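Local coordinates for fat acid-binding protein (Eubacterium ventriosum, PDB 3NYI) that probably binds fatty acids as a DegV-family protein and holds a stearic acid molecule here, at residues Leu158-Ser170 with Arg213-Tyr227. Numbering follows the deposited sequence.
With STE (stearic acid), chain C.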
# COMPACT_ATOMS: atom_id res chain seq x y z
N LEU A 158 -7.91 -10.43 -8.80
CA LEU A 158 -7.99 -9.43 -7.74
C LEU A 158 -6.93 -8.34 -7.94
O LEU A 158 -7.22 -7.14 -7.89
CB LEU A 158 -7.79 -10.08 -6.37
CG LEU A 158 -8.98 -10.87 -5.83
CD1 LEU A 158 -8.64 -11.59 -4.52
CD2 LEU A 158 -10.16 -9.94 -5.66
N MSE A 159 -5.69 -8.76 -8.17
CA MSE A 159 -4.61 -7.80 -8.35
C MSE A 159 -4.82 -6.91 -9.57
O MSE A 159 -4.57 -5.70 -9.52
CB MSE A 159 -3.27 -8.53 -8.45
CG MSE A 159 -2.88 -9.23 -7.16
SE MSE A 159 -1.04 -9.94 -7.31
CE MSE A 159 -1.30 -11.18 -8.80
N ALA A 160 -5.28 -7.50 -10.67
CA ALA A 160 -5.55 -6.74 -11.89
C ALA A 160 -6.65 -5.68 -11.71
O ALA A 160 -6.65 -4.64 -12.38
CB ALA A 160 -5.90 -7.68 -13.04
N SER A 161 -7.58 -5.94 -10.78
CA SER A 161 -8.73 -5.06 -10.59
C SER A 161 -8.40 -3.90 -9.66
O SER A 161 -9.12 -2.90 -9.66
CB SER A 161 -9.92 -5.84 -10.01
OG SER A 161 -9.75 -6.03 -8.60
N ALA A 162 -7.33 -4.03 -8.87
CA ALA A 162 -7.02 -3.01 -7.89
C ALA A 162 -6.61 -1.69 -8.53
O ALA A 162 -5.89 -1.67 -9.54
CB ALA A 162 -5.87 -3.51 -6.92
N ARG A 163 -7.04 -0.58 -7.94
CA ARG A 163 -6.61 0.75 -8.39
C ARG A 163 -6.40 1.67 -7.19
O ARG A 163 -7.17 1.62 -6.24
CB ARG A 163 -7.66 1.43 -9.26
CG ARG A 163 -7.97 0.77 -10.60
CD ARG A 163 -6.77 0.86 -11.54
NE ARG A 163 -7.13 0.37 -12.87
CZ ARG A 163 -7.12 -0.90 -13.22
NH1 ARG A 163 -6.76 -1.83 -12.34
NH2 ARG A 163 -7.48 -1.25 -14.46
N ILE A 164 -5.40 2.55 -7.27
CA ILE A 164 -5.38 3.70 -6.38
C ILE A 164 -5.56 4.94 -7.23
O ILE A 164 -4.92 5.08 -8.27
CB ILE A 164 -4.03 3.87 -5.61
CG1 ILE A 164 -3.60 2.58 -4.93
CG2 ILE A 164 -4.18 4.99 -4.57
CD1 ILE A 164 -2.25 2.69 -4.16
N PHE A 165 -6.41 5.84 -6.76
CA PHE A 165 -6.59 7.13 -7.40
C PHE A 165 -6.23 8.19 -6.37
O PHE A 165 -6.83 8.23 -5.29
CB PHE A 165 -8.06 7.30 -7.82
CG PHE A 165 -8.54 6.23 -8.75
CD1 PHE A 165 -8.17 6.27 -10.09
CD2 PHE A 165 -9.32 5.18 -8.30
CE1 PHE A 165 -8.60 5.27 -10.98
CE2 PHE A 165 -9.75 4.18 -9.17
CZ PHE A 165 -9.38 4.23 -10.52
N PHE A 166 -5.26 9.03 -6.66
CA PHE A 166 -4.77 9.93 -5.62
C PHE A 166 -4.08 11.15 -6.14
O PHE A 166 -3.80 11.27 -7.34
CB PHE A 166 -3.86 9.18 -4.62
CG PHE A 166 -2.54 8.72 -5.19
CD1 PHE A 166 -1.35 9.34 -4.80
CD2 PHE A 166 -2.47 7.64 -6.07
CE1 PHE A 166 -0.11 8.92 -5.29
CE2 PHE A 166 -1.23 7.20 -6.56
CZ PHE A 166 -0.04 7.84 -6.16
N THR A 167 -3.80 12.08 -5.22
CA THR A 167 -3.00 13.24 -5.55
C THR A 167 -1.97 13.49 -4.44
O THR A 167 -2.04 12.86 -3.38
CB THR A 167 -3.90 14.48 -5.79
OG1 THR A 167 -3.12 15.52 -6.40
CG2 THR A 167 -4.53 14.98 -4.49
N VAL A 168 -1.01 14.36 -4.71
CA VAL A 168 0.05 14.67 -3.74
C VAL A 168 0.31 16.18 -3.74
O VAL A 168 -0.26 16.89 -4.55
CB VAL A 168 1.33 13.92 -4.09
CG1 VAL A 168 1.11 12.40 -3.96
CG2 VAL A 168 1.80 14.29 -5.51
N GLY A 169 1.15 16.66 -2.83
CA GLY A 169 1.36 18.10 -2.69
C GLY A 169 2.35 18.71 -3.67
O GLY A 169 2.36 19.92 -3.88
N SER A 170 3.18 17.87 -4.28
CA SER A 170 4.23 18.33 -5.18
C SER A 170 4.85 17.11 -5.83
O SER A 170 4.54 15.99 -5.44
CB SER A 170 5.33 19.07 -4.39
OG SER A 170 6.04 18.17 -3.55
N ARG A 213 -5.81 22.31 -4.47
CA ARG A 213 -6.02 21.09 -3.70
C ARG A 213 -7.45 20.54 -3.83
O ARG A 213 -7.64 19.36 -4.11
CB ARG A 213 -5.70 21.34 -2.22
CG ARG A 213 -5.90 20.13 -1.32
CD ARG A 213 -4.88 19.03 -1.60
NE ARG A 213 -4.76 18.11 -0.48
CZ ARG A 213 -3.81 17.17 -0.37
NH1 ARG A 213 -2.91 17.03 -1.33
NH2 ARG A 213 -3.78 16.37 0.69
N ASN A 214 -8.44 21.40 -3.63
CA ASN A 214 -9.83 20.95 -3.69
C ASN A 214 -10.24 20.48 -5.07
O ASN A 214 -10.96 19.49 -5.21
CB ASN A 214 -10.79 22.04 -3.17
CG ASN A 214 -10.84 22.09 -1.66
OD1 ASN A 214 -10.24 21.26 -0.98
ND2 ASN A 214 -11.55 23.07 -1.12
N LYS A 215 -9.79 21.18 -6.11
CA LYS A 215 -10.07 20.76 -7.48
C LYS A 215 -9.37 19.44 -7.82
O LYS A 215 -9.92 18.59 -8.52
CB LYS A 215 -9.67 21.85 -8.47
CG LYS A 215 -10.60 23.07 -8.47
CD LYS A 215 -10.03 24.19 -9.33
CE LYS A 215 -11.13 24.94 -10.08
NZ LYS A 215 -11.28 24.42 -11.48
N LEU A 216 -8.15 19.27 -7.32
CA LEU A 216 -7.44 18.03 -7.55
C LEU A 216 -8.16 16.86 -6.91
O LEU A 216 -8.25 15.79 -7.50
CB LEU A 216 -5.99 18.11 -7.03
CG LEU A 216 -5.02 18.87 -7.93
CD1 LEU A 216 -3.88 19.49 -7.10
CD2 LEU A 216 -4.47 17.97 -9.03
N LYS A 217 -8.68 17.05 -5.70
CA LYS A 217 -9.41 15.97 -5.03
C LYS A 217 -10.69 15.66 -5.79
O LYS A 217 -11.11 14.51 -5.86
CB LYS A 217 -9.70 16.31 -3.56
CG LYS A 217 -8.45 16.38 -2.69
CD LYS A 217 -8.77 16.67 -1.23
CE LYS A 217 -9.35 18.06 -1.02
NZ LYS A 217 -9.47 18.39 0.43
N ASN A 218 -11.32 16.68 -6.36
CA ASN A 218 -12.50 16.43 -7.18
C ASN A 218 -12.15 15.64 -8.44
O ASN A 218 -12.91 14.79 -8.88
CB ASN A 218 -13.22 17.73 -7.52
CG ASN A 218 -13.97 18.30 -6.33
OD1 ASN A 218 -14.40 17.56 -5.44
ND2 ASN A 218 -14.12 19.61 -6.30
N SER A 219 -10.98 15.91 -9.01
CA SER A 219 -10.55 15.18 -10.20
C SER A 219 -10.23 13.73 -9.87
O SER A 219 -10.54 12.84 -10.66
CB SER A 219 -9.33 15.83 -10.85
OG SER A 219 -9.65 17.13 -11.30
N VAL A 220 -9.57 13.50 -8.72
CA VAL A 220 -9.36 12.14 -8.23
C VAL A 220 -10.68 11.37 -8.23
O VAL A 220 -10.74 10.25 -8.72
CB VAL A 220 -8.71 12.11 -6.83
CG1 VAL A 220 -8.82 10.71 -6.21
CG2 VAL A 220 -7.25 12.53 -6.90
N LEU A 221 -11.72 11.97 -7.66
CA LEU A 221 -13.03 11.33 -7.57
C LEU A 221 -13.64 11.06 -8.94
O LEU A 221 -14.26 10.02 -9.16
CB LEU A 221 -14.01 12.17 -6.74
CG LEU A 221 -13.80 12.19 -5.22
CD1 LEU A 221 -14.69 13.23 -4.57
CD2 LEU A 221 -14.05 10.82 -4.62
N GLN A 222 -13.46 11.98 -9.87
CA GLN A 222 -14.03 11.78 -11.20
C GLN A 222 -13.33 10.65 -11.94
O GLN A 222 -13.97 9.86 -12.63
CB GLN A 222 -14.03 13.08 -12.01
CG GLN A 222 -15.10 14.05 -11.53
CD GLN A 222 -16.47 13.39 -11.43
OE1 GLN A 222 -16.99 12.84 -12.40
NE2 GLN A 222 -17.06 13.44 -10.24
N VAL A 223 -12.01 10.55 -11.78
CA VAL A 223 -11.29 9.44 -12.40
C VAL A 223 -11.70 8.09 -11.78
O VAL A 223 -11.84 7.08 -12.49
CB VAL A 223 -9.75 9.62 -12.26
CG1 VAL A 223 -9.06 8.38 -12.72
CG2 VAL A 223 -9.29 10.82 -13.08
N ALA A 224 -11.89 8.06 -10.47
CA ALA A 224 -12.30 6.81 -9.84
C ALA A 224 -13.71 6.44 -10.30
O ALA A 224 -14.01 5.28 -10.55
CB ALA A 224 -12.28 6.93 -8.34
N LYS A 225 -14.57 7.45 -10.41
CA LYS A 225 -15.98 7.22 -10.74
C LYS A 225 -16.12 6.57 -12.11
O LYS A 225 -16.90 5.63 -12.29
CB LYS A 225 -16.78 8.51 -10.67
CG LYS A 225 -18.27 8.30 -11.02
CD LYS A 225 -19.08 9.58 -10.88
CE LYS A 225 -20.49 9.43 -11.50
NZ LYS A 225 -21.12 8.14 -11.11
N LYS A 226 -15.34 7.07 -13.07
CA LYS A 226 -15.29 6.50 -14.41
C LYS A 226 -14.89 5.03 -14.39
O LYS A 226 -15.49 4.20 -15.05
CB LYS A 226 -14.32 7.32 -15.28
CG LYS A 226 -14.10 6.75 -16.67
CD LYS A 226 -13.07 7.58 -17.44
CE LYS A 226 -12.91 7.07 -18.87
NZ LYS A 226 -14.20 7.15 -19.61
N TYR A 227 -13.85 4.69 -13.63
CA TYR A 227 -13.42 3.32 -13.54
C TYR A 227 -14.47 2.42 -12.87
O TYR A 227 -14.76 1.31 -13.34
CB TYR A 227 -12.10 3.24 -12.74
CG TYR A 227 -11.62 1.83 -12.51
CD1 TYR A 227 -11.00 1.13 -13.53
CD2 TYR A 227 -11.79 1.20 -11.28
CE1 TYR A 227 -10.55 -0.17 -13.34
CE2 TYR A 227 -11.33 -0.11 -11.07
CZ TYR A 227 -10.72 -0.79 -12.11
OH TYR A 227 -10.25 -2.08 -11.93
C1 STE C . 12.33 0.76 -0.51
O1 STE C . 12.61 -0.32 -0.95
O2 STE C . 13.21 1.53 -0.26
C2 STE C . 10.86 1.22 -0.48
C3 STE C . 10.54 2.12 -1.70
C4 STE C . 9.09 2.66 -1.60
C5 STE C . 8.67 3.36 -2.91
C6 STE C . 7.24 3.94 -2.76
C7 STE C . 6.82 4.73 -4.02
C8 STE C . 5.33 5.15 -3.86
C9 STE C . 4.85 5.97 -5.08
C10 STE C . 3.39 6.43 -4.83
C11 STE C . 2.46 5.24 -5.06
C12 STE C . 1.44 4.96 -3.93
C13 STE C . 1.10 6.17 -3.05
C14 STE C . -0.45 6.18 -2.90
C15 STE C . -0.89 7.09 -1.74
C16 STE C . -2.41 7.36 -1.87
C17 STE C . -3.21 6.23 -1.17
C18 STE C . -4.72 6.56 -1.14
O HOH W 1 -2.65 18.21 -4.05
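In this DegV-family protein the contact packs a helix on one face of a mixed beta sheet: F165, T167 and R163 of strand 163-167 meet V220, A224 and Y227 of helix 213-227, whose axis runs at 162° to the strand, nearly antiparallel. On the other face of the strand, stearic acid C14 lies over the F166 ring. F165 is central. A224 CA sits over the middle of the F165 ring, 3.7 Å from the centroid. V223 CG1 reaches F165 CD1 at 3.5 Å, and Y227 CB touches F165 CZ. V220 straddles the backbone, CG1 near F165 O and CG2 near the carbonyl carbon of F166. With CG anti to its carbonyl carbon (chi1 -65°), R163 lays CG over one face of the Y227 ring, 3.6 Å from the centroid. R163 NH1 donates to A160 O (2.8 Å) and A162 O, both in the guanidinium plane. An alanine here would probably take the CG packing from that ring face and leave the A160 and A162 carbonyls without this donor. T167 OG1 lies against L216 CD2 and is hydrogen-bonded to P195 O. A water accepts from R213 NH1 and donates to V168 O; R213 NE forms a salt bridge with E248. At the far end, Y227 OH donates to S161 O at 2.7 Å, tilted 29° from the carbonyl plane.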